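Local coordinates for mannitol dehydrogenase (Helicobacter pylori, PDB 3TWO), which probably catalyses the reversible, NADP(H)-dependent reduction of cinnamaldehydes to cinnamyl alcohols as a zinc-containing member of the medium-chain alcohol dehydrogenase family, at residues Gly89-Ser94 and Thr110-Thr115; Lys102-Gln107 and Gly295-Gln300; Ser23-Gly28 and Asp124-Met129; Glu52-Ile57 and Thr115-Asp120; Met1-Lys6 and Asn135-Glu140. All coordinates share one frame; numbering follows the deposited sequence.

Interaction 1: Gly89-Ser94 and Thr110-Thr115; sequences GCFVNS and TKVVFT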
# COMPACT_ATOMS: atom_id res chain seq x y z
N GLY B 89 19.92 19.59 3.46
CA GLY B 89 19.35 18.27 3.65
C GLY B 89 19.93 17.18 2.75
O GLY B 89 21.13 17.17 2.40
N CYS B 90 19.04 16.27 2.34
CA CYS B 90 19.41 15.09 1.55
C CYS B 90 19.74 15.29 0.08
O CYS B 90 20.25 14.33 -0.56
CB CYS B 90 18.26 14.05 1.63
SG CYS B 90 18.04 13.52 3.33
N PHE B 91 19.40 16.45 -0.50
CA PHE B 91 19.80 16.70 -1.89
C PHE B 91 20.20 18.15 -2.11
O PHE B 91 19.75 19.02 -1.36
CB PHE B 91 18.73 16.25 -2.91
CG PHE B 91 17.38 16.82 -2.61
CD1 PHE B 91 17.01 18.07 -3.09
CD2 PHE B 91 16.47 16.12 -1.81
CE1 PHE B 91 15.76 18.62 -2.80
CE2 PHE B 91 15.22 16.64 -1.54
CZ PHE B 91 14.87 17.90 -2.04
N VAL B 92 21.04 18.39 -3.11
CA VAL B 92 21.65 19.69 -3.33
C VAL B 92 21.38 20.25 -4.73
O VAL B 92 21.87 21.34 -5.10
CB VAL B 92 23.19 19.63 -3.16
CG1 VAL B 92 23.53 19.28 -1.77
CG2 VAL B 92 23.83 18.58 -4.16
N ASN B 93 20.62 19.52 -5.53
CA ASN B 93 20.31 19.97 -6.91
C ASN B 93 19.27 19.05 -7.54
O ASN B 93 19.07 17.93 -7.02
CB ASN B 93 21.56 19.98 -7.78
CG ASN B 93 21.60 21.21 -8.69
OD1 ASN B 93 20.56 21.79 -8.98
ND2 ASN B 93 22.81 21.67 -9.05
N SER B 94 18.59 19.53 -8.61
CA SER B 94 17.64 18.75 -9.42
C SER B 94 17.43 19.47 -10.74
O SER B 94 18.02 20.52 -10.94
CB SER B 94 16.29 18.53 -8.69
OG SER B 94 15.59 19.75 -8.46
N THR B 110 14.37 12.72 -11.54
CA THR B 110 15.29 11.66 -12.01
C THR B 110 16.76 12.17 -12.06
O THR B 110 17.68 11.36 -12.12
CB THR B 110 14.84 11.01 -13.39
OG1 THR B 110 14.99 11.98 -14.41
CG2 THR B 110 13.35 10.52 -13.38
N LYS B 111 16.99 13.48 -11.98
CA LYS B 111 18.36 13.98 -11.95
C LYS B 111 18.68 14.68 -10.63
O LYS B 111 19.60 15.52 -10.55
CB LYS B 111 18.61 14.91 -13.13
CG LYS B 111 18.39 14.25 -14.53
CD LYS B 111 18.80 15.30 -15.57
CE LYS B 111 19.11 14.70 -16.95
NZ LYS B 111 17.95 13.92 -17.55
N VAL B 112 17.92 14.30 -9.59
CA VAL B 112 18.20 14.73 -8.24
C VAL B 112 19.68 14.38 -7.90
O VAL B 112 20.17 13.33 -8.27
CB VAL B 112 17.20 14.09 -7.18
CG1 VAL B 112 17.23 12.49 -7.24
CG2 VAL B 112 17.50 14.61 -5.79
N VAL B 113 20.38 15.31 -7.26
CA VAL B 113 21.72 15.01 -6.76
C VAL B 113 21.65 14.91 -5.24
O VAL B 113 21.50 15.95 -4.56
CB VAL B 113 22.71 16.10 -7.19
CG1 VAL B 113 24.10 15.88 -6.54
CG2 VAL B 113 22.77 16.16 -8.76
N PHE B 114 21.68 13.68 -4.72
CA PHE B 114 21.72 13.49 -3.30
C PHE B 114 23.07 13.96 -2.77
O PHE B 114 24.09 13.95 -3.49
CB PHE B 114 21.49 12.03 -2.93
CG PHE B 114 20.12 11.55 -3.30
CD1 PHE B 114 19.95 10.61 -4.35
CD2 PHE B 114 18.98 12.06 -2.62
CE1 PHE B 114 18.64 10.15 -4.70
CE2 PHE B 114 17.68 11.61 -2.97
CZ PHE B 114 17.51 10.65 -4.01
N THR B 115 23.07 14.37 -1.51
CA THR B 115 24.21 15.05 -0.89
C THR B 115 25.50 14.21 -0.86
O THR B 115 26.62 14.77 -0.91
CB THR B 115 23.76 15.55 0.53
OG1 THR B 115 22.55 16.32 0.33
CG2 THR B 115 24.84 16.44 1.23

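Interaction 2: Lys102-Gln107 and Gly295-Gln300; sequences KEHQEQ and GIKETQ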
# COMPACT_ATOMS: atom_id res chain seq x y z
N LYS B 102 8.58 20.78 -10.42
CA LYS B 102 7.58 21.85 -10.45
C LYS B 102 6.58 21.71 -9.27
O LYS B 102 6.12 22.72 -8.74
CB LYS B 102 6.85 21.89 -11.78
CG LYS B 102 7.55 22.84 -12.83
CD LYS B 102 9.12 22.80 -12.85
CE LYS B 102 9.63 23.42 -14.14
NZ LYS B 102 8.86 24.63 -14.51
N GLU B 103 6.28 20.48 -8.84
CA GLU B 103 5.43 20.28 -7.68
C GLU B 103 6.20 20.34 -6.33
O GLU B 103 5.68 19.91 -5.28
CB GLU B 103 4.61 18.99 -7.85
CG GLU B 103 3.61 19.22 -8.98
CD GLU B 103 2.87 17.98 -9.42
OE1 GLU B 103 3.29 16.84 -9.09
OE2 GLU B 103 1.85 18.13 -10.12
N HIS B 104 7.42 20.88 -6.34
CA HIS B 104 8.17 20.99 -5.08
C HIS B 104 8.39 19.62 -4.39
O HIS B 104 8.36 19.51 -3.16
CB HIS B 104 7.38 21.87 -4.09
CG HIS B 104 7.04 23.19 -4.64
ND1 HIS B 104 8.00 24.16 -4.88
CD2 HIS B 104 5.85 23.72 -5.01
CE1 HIS B 104 7.41 25.23 -5.38
NE2 HIS B 104 6.11 24.99 -5.47
N GLN B 105 8.62 18.60 -5.21
CA GLN B 105 9.03 17.29 -4.71
C GLN B 105 10.33 16.91 -5.47
O GLN B 105 10.38 15.85 -6.14
CB GLN B 105 7.96 16.25 -5.04
CG GLN B 105 6.61 16.54 -4.55
CD GLN B 105 6.40 15.84 -3.25
OE1 GLN B 105 6.82 16.36 -2.21
NE2 GLN B 105 5.78 14.63 -3.29
N GLU B 106 11.35 17.75 -5.35
CA GLU B 106 12.60 17.57 -6.07
C GLU B 106 13.24 16.21 -5.73
O GLU B 106 14.02 15.70 -6.53
CB GLU B 106 13.59 18.74 -5.81
CG GLU B 106 12.97 20.13 -6.03
CD GLU B 106 12.38 20.74 -4.73
OE1 GLU B 106 12.09 20.01 -3.74
OE2 GLU B 106 12.25 21.99 -4.70
N GLN B 107 12.85 15.60 -4.62
CA GLN B 107 13.45 14.30 -4.22
C GLN B 107 13.11 13.19 -5.17
O GLN B 107 13.78 12.20 -5.14
CB GLN B 107 13.08 13.84 -2.77
CG GLN B 107 11.59 13.36 -2.58
CD GLN B 107 10.64 14.49 -2.27
OE1 GLN B 107 10.87 15.64 -2.67
NE2 GLN B 107 9.55 14.18 -1.52
N GLY B 295 10.24 17.76 -0.17
CA GLY B 295 10.71 18.85 -1.02
C GLY B 295 11.31 20.01 -0.27
O GLY B 295 11.20 20.10 0.93
N ILE B 296 12.01 20.89 -1.01
CA ILE B 296 12.61 22.10 -0.41
C ILE B 296 11.58 22.99 0.33
O ILE B 296 11.74 23.38 1.52
CB ILE B 296 13.38 22.88 -1.48
CG1 ILE B 296 14.61 22.05 -1.93
CG2 ILE B 296 13.77 24.28 -0.96
CD1 ILE B 296 15.62 21.63 -0.73
N LYS B 297 10.52 23.31 -0.38
CA LYS B 297 9.43 24.06 0.20
C LYS B 297 8.92 23.48 1.51
O LYS B 297 8.80 24.20 2.48
CB LYS B 297 8.27 24.14 -0.77
CG LYS B 297 7.27 25.20 -0.33
CD LYS B 297 6.06 25.28 -1.25
CE LYS B 297 5.48 26.67 -1.07
NZ LYS B 297 4.16 26.67 -1.71
N GLU B 298 8.62 22.17 1.55
CA GLU B 298 8.00 21.65 2.75
C GLU B 298 9.10 21.55 3.83
O GLU B 298 8.80 21.64 5.03
CB GLU B 298 7.27 20.28 2.52
CG GLU B 298 6.43 19.85 3.73
CD GLU B 298 5.78 18.48 3.62
OE1 GLU B 298 6.24 17.57 2.84
OE2 GLU B 298 4.78 18.26 4.35
N THR B 299 10.35 21.30 3.41
CA THR B 299 11.46 21.33 4.38
C THR B 299 11.58 22.71 5.10
O THR B 299 11.73 22.77 6.36
CB THR B 299 12.79 20.95 3.72
OG1 THR B 299 12.68 19.64 3.09
CG2 THR B 299 13.99 20.96 4.80
N GLN B 300 11.46 23.80 4.32
CA GLN B 300 11.42 25.15 4.90
C GLN B 300 10.22 25.29 5.85
O GLN B 300 10.37 25.79 6.97
CB GLN B 300 11.38 26.24 3.83
CG GLN B 300 11.49 27.68 4.41
CD GLN B 300 12.86 27.93 5.02
OE1 GLN B 300 13.86 27.85 4.30
NE2 GLN B 300 12.94 28.16 6.38
O HOH W 1 7.91 20.45 -0.65

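Interaction 3: Ser23-Gly28 and Asp124-Met129; sequences SRHAVG and DNEPHM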
# COMPACT_ATOMS: atom_id res chain seq x y z
N SER B 23 38.26 18.38 -2.62
CA SER B 23 37.84 19.66 -3.13
C SER B 23 36.41 19.54 -3.69
O SER B 23 35.95 18.45 -4.09
CB SER B 23 38.85 20.20 -4.17
OG SER B 23 38.68 19.49 -5.39
N ARG B 24 35.71 20.66 -3.70
CA ARG B 24 34.36 20.71 -4.28
C ARG B 24 34.35 21.68 -5.46
O ARG B 24 35.27 22.49 -5.61
CB ARG B 24 33.38 21.22 -3.24
CG ARG B 24 33.28 20.37 -1.99
CD ARG B 24 32.37 21.03 -0.96
NE ARG B 24 32.07 20.20 0.22
CZ ARG B 24 31.26 19.12 0.27
NH1 ARG B 24 30.67 18.64 -0.84
NH2 ARG B 24 31.03 18.53 1.46
N HIS B 25 33.30 21.62 -6.29
CA HIS B 25 33.13 22.60 -7.37
C HIS B 25 33.18 24.09 -6.89
O HIS B 25 32.77 24.43 -5.77
CB HIS B 25 31.85 22.33 -8.19
CG HIS B 25 30.57 22.64 -7.48
ND1 HIS B 25 29.72 21.65 -6.98
CD2 HIS B 25 29.92 23.82 -7.26
CE1 HIS B 25 28.64 22.22 -6.47
NE2 HIS B 25 28.73 23.52 -6.64
N ALA B 26 33.69 24.94 -7.78
CA ALA B 26 33.73 26.39 -7.59
C ALA B 26 32.32 26.91 -7.29
O ALA B 26 31.31 26.30 -7.68
CB ALA B 26 34.29 27.07 -8.88
N VAL B 27 32.26 28.04 -6.59
CA VAL B 27 31.01 28.75 -6.32
C VAL B 27 30.46 29.40 -7.58
O VAL B 27 31.02 30.37 -8.06
CB VAL B 27 31.21 29.81 -5.21
CG1 VAL B 27 29.89 30.39 -4.82
CG2 VAL B 27 31.94 29.20 -3.95
N GLY B 28 29.38 28.86 -8.12
CA GLY B 28 28.86 29.34 -9.40
C GLY B 28 27.98 30.53 -9.09
O GLY B 28 27.74 30.82 -7.92
N ASP B 124 29.87 17.61 -14.07
CA ASP B 124 30.56 16.55 -14.79
C ASP B 124 30.56 15.18 -14.14
O ASP B 124 31.53 14.46 -14.24
CB ASP B 124 31.98 16.99 -15.05
CG ASP B 124 32.02 18.33 -15.74
OD1 ASP B 124 32.56 19.27 -15.12
OD2 ASP B 124 31.43 18.43 -16.85
N ASN B 125 29.48 14.85 -13.45
CA ASN B 125 29.29 13.57 -12.80
C ASN B 125 30.34 13.22 -11.76
O ASN B 125 30.56 12.03 -11.54
CB ASN B 125 29.12 12.43 -13.80
CG ASN B 125 27.74 12.37 -14.33
OD1 ASN B 125 26.77 12.49 -13.58
ND2 ASN B 125 27.61 12.23 -15.64
N GLU B 126 30.98 14.23 -11.17
CA GLU B 126 31.84 13.97 -10.04
C GLU B 126 31.00 13.47 -8.84
O GLU B 126 29.84 13.86 -8.66
CB GLU B 126 32.72 15.18 -9.67
CG GLU B 126 32.02 16.28 -8.85
CD GLU B 126 32.84 17.57 -8.71
OE1 GLU B 126 32.52 18.36 -7.78
OE2 GLU B 126 33.80 17.81 -9.49
N PRO B 127 31.60 12.61 -8.00
CA PRO B 127 30.86 12.12 -6.83
C PRO B 127 30.55 13.26 -5.84
O PRO B 127 31.46 14.03 -5.55
CB PRO B 127 31.82 11.09 -6.22
CG PRO B 127 33.04 11.03 -7.13
CD PRO B 127 33.04 12.26 -7.95
N HIS B 128 29.30 13.41 -5.37
CA HIS B 128 29.03 14.49 -4.40
C HIS B 128 29.44 14.04 -2.99
O HIS B 128 29.29 12.86 -2.65
CB HIS B 128 27.57 15.00 -4.39
CG HIS B 128 27.48 16.38 -3.81
ND1 HIS B 128 27.68 17.52 -4.58
CD2 HIS B 128 27.35 16.81 -2.54
CE1 HIS B 128 27.64 18.59 -3.81
NE2 HIS B 128 27.44 18.19 -2.56
N MET B 129 29.97 14.96 -2.19
CA MET B 129 30.48 14.64 -0.85
C MET B 129 29.56 15.27 0.18
O MET B 129 29.14 16.41 0.01
CB MET B 129 31.88 15.20 -0.64
CG MET B 129 32.98 14.55 -1.53
SD MET B 129 33.10 12.77 -1.27
CE MET B 129 32.72 12.13 -2.89

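Interaction 4: Glu52-Ile57 and Thr115-Asp120; sequences EWKEGI and TYDCLD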
# COMPACT_ATOMS: atom_id res chain seq x y z
N GLU B 52 24.54 -1.28 1.98
CA GLU B 52 23.46 -2.20 2.43
C GLU B 52 22.30 -2.16 1.47
O GLU B 52 21.44 -3.04 1.49
CB GLU B 52 23.03 -1.87 3.88
CG GLU B 52 24.10 -2.39 4.87
CD GLU B 52 23.87 -2.01 6.36
OE1 GLU B 52 22.95 -1.23 6.72
OE2 GLU B 52 24.65 -2.51 7.19
N TRP B 53 22.26 -1.10 0.66
CA TRP B 53 21.17 -0.89 -0.30
C TRP B 53 21.61 -1.23 -1.72
O TRP B 53 20.83 -1.70 -2.51
CB TRP B 53 20.76 0.55 -0.31
CG TRP B 53 20.09 1.03 0.95
CD1 TRP B 53 19.43 0.29 1.90
CD2 TRP B 53 20.00 2.40 1.35
NE1 TRP B 53 18.92 1.13 2.91
CE2 TRP B 53 19.24 2.43 2.58
CE3 TRP B 53 20.46 3.60 0.80
CZ2 TRP B 53 18.97 3.64 3.27
CZ3 TRP B 53 20.16 4.83 1.50
CH2 TRP B 53 19.41 4.81 2.71
N LYS B 54 22.85 -0.88 -2.01
CA LYS B 54 23.47 -1.02 -3.30
C LYS B 54 25.00 -0.83 -3.09
O LYS B 54 25.47 -0.51 -2.01
CB LYS B 54 22.94 0.07 -4.25
CG LYS B 54 23.29 1.50 -3.78
CD LYS B 54 22.77 2.56 -4.75
CE LYS B 54 23.19 3.90 -4.24
NZ LYS B 54 21.99 4.78 -4.14
N GLU B 55 25.74 -1.01 -4.17
CA GLU B 55 27.13 -0.80 -4.20
C GLU B 55 27.43 0.69 -4.05
O GLU B 55 26.93 1.50 -4.83
CB GLU B 55 27.60 -1.30 -5.55
CG GLU B 55 27.73 -2.79 -5.61
CD GLU B 55 28.98 -3.22 -4.91
OE1 GLU B 55 28.92 -3.56 -3.70
OE2 GLU B 55 30.06 -3.16 -5.56
N GLY B 56 28.24 1.07 -3.08
CA GLY B 56 28.47 2.50 -2.85
C GLY B 56 29.52 3.12 -3.75
O GLY B 56 30.36 2.44 -4.35
N ILE B 57 29.49 4.44 -3.83
CA ILE B 57 30.57 5.20 -4.49
C ILE B 57 31.58 5.60 -3.40
O ILE B 57 31.22 6.39 -2.51
CB ILE B 57 29.97 6.44 -5.28
CG1 ILE B 57 28.98 5.98 -6.36
CG2 ILE B 57 31.14 7.30 -5.93
CD1 ILE B 57 27.83 7.03 -6.66
N THR B 115 23.07 14.37 -1.51
CA THR B 115 24.21 15.05 -0.89
C THR B 115 25.50 14.21 -0.86
O THR B 115 26.62 14.77 -0.91
CB THR B 115 23.76 15.55 0.53
OG1 THR B 115 22.55 16.32 0.33
CG2 THR B 115 24.84 16.44 1.23
N TYR B 116 25.34 12.88 -0.83
CA TYR B 116 26.48 11.96 -0.90
C TYR B 116 26.10 10.63 -1.55
O TYR B 116 24.92 10.37 -1.78
CB TYR B 116 27.08 11.71 0.49
CG TYR B 116 26.09 11.04 1.41
CD1 TYR B 116 25.92 9.65 1.40
CD2 TYR B 116 25.29 11.80 2.28
CE1 TYR B 116 24.98 9.04 2.24
CE2 TYR B 116 24.34 11.18 3.12
CZ TYR B 116 24.20 9.82 3.09
OH TYR B 116 23.28 9.23 3.94
N ASP B 117 27.11 9.80 -1.86
CA ASP B 117 26.85 8.55 -2.55
C ASP B 117 26.01 8.80 -3.83
O ASP B 117 24.98 8.14 -4.03
CB ASP B 117 26.10 7.55 -1.62
CG ASP B 117 26.24 6.12 -2.09
OD1 ASP B 117 27.06 5.89 -3.01
OD2 ASP B 117 25.59 5.22 -1.54
N CYS B 118 26.43 9.74 -4.67
CA CYS B 118 25.63 10.09 -5.83
C CYS B 118 26.48 10.99 -6.71
O CYS B 118 27.10 11.94 -6.22
CB CYS B 118 24.33 10.82 -5.40
SG CYS B 118 23.11 11.24 -6.74
N LEU B 119 26.51 10.69 -8.00
CA LEU B 119 27.24 11.46 -9.01
C LEU B 119 26.47 12.76 -9.25
O LEU B 119 25.23 12.80 -9.21
CB LEU B 119 27.35 10.59 -10.28
CG LEU B 119 28.11 9.25 -10.21
CD1 LEU B 119 28.28 8.66 -11.66
CD2 LEU B 119 29.56 9.34 -9.55
N ASP B 120 27.20 13.86 -9.39
CA ASP B 120 26.62 15.18 -9.54
C ASP B 120 26.58 15.51 -11.03
O ASP B 120 27.53 16.11 -11.55
CB ASP B 120 27.50 16.23 -8.82
CG ASP B 120 26.92 17.67 -8.90
OD1 ASP B 120 25.91 17.91 -9.61
OD2 ASP B 120 27.46 18.57 -8.24

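Interaction 5: Met1-Lys6 and Asn135-Glu140; sequences MRVQSK and NIVVDE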
# COMPACT_ATOMS: atom_id res chain seq x y z
N MET B 1 37.68 29.08 -9.11
CA MET B 1 38.61 28.23 -8.29
C MET B 1 37.80 27.21 -7.46
O MET B 1 36.82 27.58 -6.81
CB MET B 1 39.48 29.09 -7.37
CG MET B 1 40.61 29.88 -8.09
SD MET B 1 41.35 29.08 -9.56
CE MET B 1 40.66 30.00 -10.98
N ARG B 2 38.20 25.94 -7.52
CA ARG B 2 37.58 24.89 -6.71
C ARG B 2 37.73 25.20 -5.23
O ARG B 2 38.68 25.82 -4.83
CB ARG B 2 38.18 23.52 -7.06
CG ARG B 2 37.89 23.07 -8.53
CD ARG B 2 38.34 21.64 -8.87
NE ARG B 2 37.75 20.65 -7.98
CZ ARG B 2 36.53 20.14 -8.09
NH1 ARG B 2 35.74 20.53 -9.06
NH2 ARG B 2 36.08 19.26 -7.20
N VAL B 3 36.76 24.81 -4.42
CA VAL B 3 36.82 25.07 -2.99
C VAL B 3 37.55 23.89 -2.34
O VAL B 3 37.21 22.73 -2.62
CB VAL B 3 35.35 25.20 -2.41
CG1 VAL B 3 35.31 25.19 -0.89
CG2 VAL B 3 34.64 26.45 -2.99
N GLN B 4 38.56 24.16 -1.52
CA GLN B 4 39.28 23.11 -0.79
C GLN B 4 38.48 22.68 0.44
O GLN B 4 37.84 23.50 1.11
CB GLN B 4 40.69 23.55 -0.40
CG GLN B 4 41.58 23.87 -1.61
CD GLN B 4 41.59 22.71 -2.62
OE1 GLN B 4 41.37 22.91 -3.80
NE2 GLN B 4 41.81 21.51 -2.13
N SER B 5 38.46 21.39 0.71
CA SER B 5 37.65 20.92 1.82
C SER B 5 38.32 19.85 2.60
O SER B 5 39.28 19.25 2.14
CB SER B 5 36.30 20.38 1.33
OG SER B 5 35.65 21.28 0.48
N LYS B 6 37.75 19.55 3.78
CA LYS B 6 38.13 18.35 4.50
C LYS B 6 36.98 17.71 5.24
O LYS B 6 36.00 18.34 5.56
CB LYS B 6 39.34 18.59 5.41
CG LYS B 6 39.32 19.91 6.13
CD LYS B 6 40.64 20.10 6.84
CE LYS B 6 40.71 21.42 7.56
NZ LYS B 6 41.43 21.17 8.84
N ASN B 135 32.87 22.18 4.97
CA ASN B 135 32.12 23.12 4.15
C ASN B 135 31.37 22.36 3.07
O ASN B 135 31.62 21.16 2.89
CB ASN B 135 33.06 24.21 3.55
CG ASN B 135 34.08 23.64 2.58
OD1 ASN B 135 33.79 22.73 1.80
ND2 ASN B 135 35.30 24.21 2.59
N ILE B 136 30.51 23.06 2.34
CA ILE B 136 29.74 22.46 1.26
C ILE B 136 29.31 23.62 0.35
O ILE B 136 29.13 24.79 0.85
CB ILE B 136 28.53 21.61 1.76
CG1 ILE B 136 28.00 20.71 0.64
CG2 ILE B 136 27.40 22.48 2.33
CD1 ILE B 136 26.97 19.73 1.07
N VAL B 137 29.21 23.34 -0.95
CA VAL B 137 28.81 24.36 -1.96
C VAL B 137 27.46 23.93 -2.54
O VAL B 137 27.38 22.86 -3.13
CB VAL B 137 29.89 24.50 -3.13
CG1 VAL B 137 29.51 25.59 -4.13
CG2 VAL B 137 31.28 24.79 -2.55
N VAL B 138 26.41 24.73 -2.35
CA VAL B 138 25.06 24.34 -2.71
C VAL B 138 24.35 25.42 -3.54
O VAL B 138 24.43 26.61 -3.18
CB VAL B 138 24.21 24.03 -1.44
CG1 VAL B 138 22.84 23.51 -1.82
CG2 VAL B 138 24.92 23.02 -0.54
N ASP B 139 23.69 25.01 -4.64
CA ASP B 139 22.78 25.90 -5.41
C ASP B 139 21.76 26.52 -4.41
O ASP B 139 21.20 25.80 -3.57
CB ASP B 139 22.05 25.13 -6.50
CG ASP B 139 21.12 26.02 -7.35
OD1 ASP B 139 20.10 26.46 -6.83
OD2 ASP B 139 21.42 26.30 -8.54
N GLU B 140 21.55 27.84 -4.49
CA GLU B 140 20.75 28.56 -3.48
C GLU B 140 19.31 28.10 -3.29
O GLU B 140 18.72 28.38 -2.22
CB GLU B 140 20.72 30.08 -3.74
CG GLU B 140 20.31 30.45 -5.14
CD GLU B 140 19.82 31.87 -5.27
OE1 GLU B 140 19.35 32.23 -6.38
OE2 GLU B 140 19.90 32.62 -4.27

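Interaction 1: Gly89-Ser94 and Thr110-Thr115
The Phe114 ring receives the carbonyl of Cys90 at its edge, near the ring plane, with Cys90 O 3.3 Å from Phe114 CD2. Over one face of that ring, offset toward the rim, lies CG2 of Val112 from its own segment. The same methyl reaches across to Phe91, where Val112 CG2 is 3.5 Å from Phe91 CB, and the two side chains cross at about a right angle. With CG between its backbone N and carbonyl carbon (chi1 52°), the Phe91 ring leads away from 110-115 and packs instead on Glu106, Gln107 and Ile296. Backbone bonds define the pairing. Val92 N donates to Val113 O at 2.9 Å, and Val113 N returns a bond to Asn93 O, also 2.9 Å. Phe91 and Phe114 form an antiparallel non-hydrogen-bonded pair with diverging side chains, their CA atoms 4.0 Å apart. Between the two segments the chain carries Cys95, Cys98, Cys101 and Cys109, which bind a zinc ion, so this short antiparallel ladder joins the two ends of the zinc lobe found in zinc-containing alcohol dehydrogenases. At the other end of the ladder Thr115 makes two bonds. Thr115 N reaches Cys90 O at 3.0 Å, while Thr115 OG1, set anti to the carbonyl carbon (chi1 -53°), gives its proton to Gly89 O at 2.7 Å. Val92 CG2 also touches Val113 CG1, and the Val92 side chain continues onto Val138. Cys90 itself packs on His64, a ligand, with Cys42 and Cys160, of the other zinc ion.

Interaction 2: Lys102-Gln107 and Gly295-Gln300
Gly295 meets His104 through backbone atoms: the CA of Gly295 points a hydrogen at His104 O, 3.2 Å away with 165° at the hydrogen, and having no side chain there lets the two chains come this near. Gly295 is the N-cap of helix 296-308. Its own carbonyl O is held from opposite faces of its plane by Thr299 N and by Thr299 OG1, two bonds that close the first turn. Next, Ile296 N donates to Glu106 OE1 (2.9 Å, 165°), meeting the carboxylate on its syn side and only slightly out of plane. Glu106 is bent at chi2, which brings OE2 across the isoleucine, Glu106 OE2 3.5 Å from Ile296 CB. A carboxylate at the amino end of a helix would probably be stabilised by the helix dipole. The contact joins the loop of the four-cysteine zinc lobe to the start of helix 296-308, which follows Rossmann strand 287-290 and packs on helix 158-171 and strand 144-145. Lys297 runs extended beyond CG and lays CD over the His104 ring, 4.0 Å from its centroid and 8° off the normal, a CH-pi contact; Lys102 O lies over the opposite face, offset toward its rim. His104, with positive phi, is the C-prime residue of the Schellman motif closing helix 99-102. His104 O accepts from a water at 2.7 Å, and this water in turn accepts from Glu298 N at 2.9 Å.

Interaction 3: Ser23-Gly28 and Asp124-Met129
Arg24 reaches Met129 by a side chain extended from CG to NE, with CG anti to its carbonyl carbon (chi1 -61°), which carries the guanidinium out from strand 18-24 to the backbone of the facing loop. There NH1 and NH2 approach one acceptor end-on: Arg24 NH1 lies 2.8 Å from Met129 O, and NH2 of Arg24 makes a longer bond of 3.2 Å to the same oxygen. That oxygen sits in the guanidinium plane, while both nitrogens come to it from the same face of the carbonyl plane, NH2 well above it. Met129 CB rests 3.7 Å from Arg24 NH1. Further along, the extended Glu126 side chain brings OE1 near the edge of the His25 ring, with Glu126 OE1 4.0 Å from His25 CB; its approach to His25 N is too long to be a bond. His25 also stacks on His123. The contact ties the end of hairpin strand 18-24 to the weak strand 126-127 and the residues after it, beside strand 135-139 of the GroES-like barrel. A further hydrogen bond of Arg24 NH2 goes to Ser133 OG, and NE bonds weakly to Asn135 O. The oxygens named here as partners of the buried guanidinium are all neutral, consistent with its charge being spread over several dipoles.

Interaction 4: Glu52-Ile57 and Thr115-Asp120
Asp117 OD1 accepts the backbone N-H of Ile57, with Ile57 N 2.9 Å away and the bond nearly straight, 169° at the hydrogen. The donor comes to the syn side of the carboxylate but stands 28° out of its plane. What puts the group there is the conformation of Asp117: its backbone is in the left-handed region, and CG is anti to the backbone N (chi1 -160°), so the carboxylate swings over to the loop between helix 43-49 and strand 65-73. Gly56 CA lies 3.7 Å from the same Asp117 OD1. The second oxygen faces Lys54, whose chain leaves with CG between N and the carbonyl carbon, runs straight to CE and bends only at the last torsion. The two side chains come from opposite directions and bring Lys54 CE to 3.8 Å from Asp117 OD2, whereas Lys54 NZ stays 4.5 Å from that oxygen, beyond a salt bridge. Ile57 points toward the partner segment. Its CG1 branch carries CD1 over the peptide after Asp117, Ile57 CD1 standing 3.6 Å from Cys118 N, and on to Leu119, where Ile57 CD1 and Leu119 CD2 are 4.1 Å apart. Asp117 also packs on Ser48 and Met60. Strand 119-120 thereby meets the loop that holds Trp53 of the NADPH pocket; Trp53 touches the cofactor, and its ring meets Phe278 of the second subunit edge-to-face. One fairly straight hydrogen bond thus carries the polar part of this surface contact, while the lysine probably adds only a diffuse electrostatic attraction.

Interaction 5: Met1-Lys6 and Asn135-Glu140
Asn135 turns its amide toward the first strand and uses both ends of it. Asn135 ND2 donates to Gln4 O at 3.0 Å and 161°, with that oxygen practically in the amide plane. Asn135 OD1 accepts from Ser5 OG at 2.7 Å, the hydroxyl lying in the plane of the Asn135 carbonyl on a lone pair. Donor and acceptor on neighbouring residues of the strand fix the amide's rotation and leave little doubt about which atom is nitrogen. CG of Asn135 lies between its backbone N and carbonyl carbon (chi1 65°), which directs the amide across to strand 3-6. Here the amino-terminal hairpin, strands 3-9 and 18-24, is laid against strand 135-139, which pairs with strand 31-40 in the GroES-like sheet. The two short strand axes approach to 7.5 Å with their directions 135° apart, so side chains rather than backbone bonds join them. Val3 and Asn135 slide past each other in opposite directions, Val3 CG1 standing 3.6 Å from Asn135 ND2. On its other branch, Val3 CG2 meets Val137 CG2 at 3.8 Å, the two valines lying aslant. Val3 also packs on Leu33, and Val137 on His25.

How the interactions relate
Along the chain the first segments come in the order of interactions 5, 3, 4, 1 and 2; the second segments of interactions 1, 4, 3 and 5 then return in reverse order, and that of interaction 2 comes last. Interactions 3 and 5 are neighbours, centres about 7 Å apart, sharing the hairpin of strands 3-9 and 18-24. Interactions 3 and 4 meet through paired strands 119-120 and 126-127. Interaction 1 touches all the others and shares Thr115 with interaction 4; Phe91 links it to interaction 2, centres about 11 Å apart. Interaction 2, centred about 21 to 23 Å from interactions 3, 4 and 5, alone brings in a segment from beyond the Rossmann strands, joining the zinc lobe to helix 296-308.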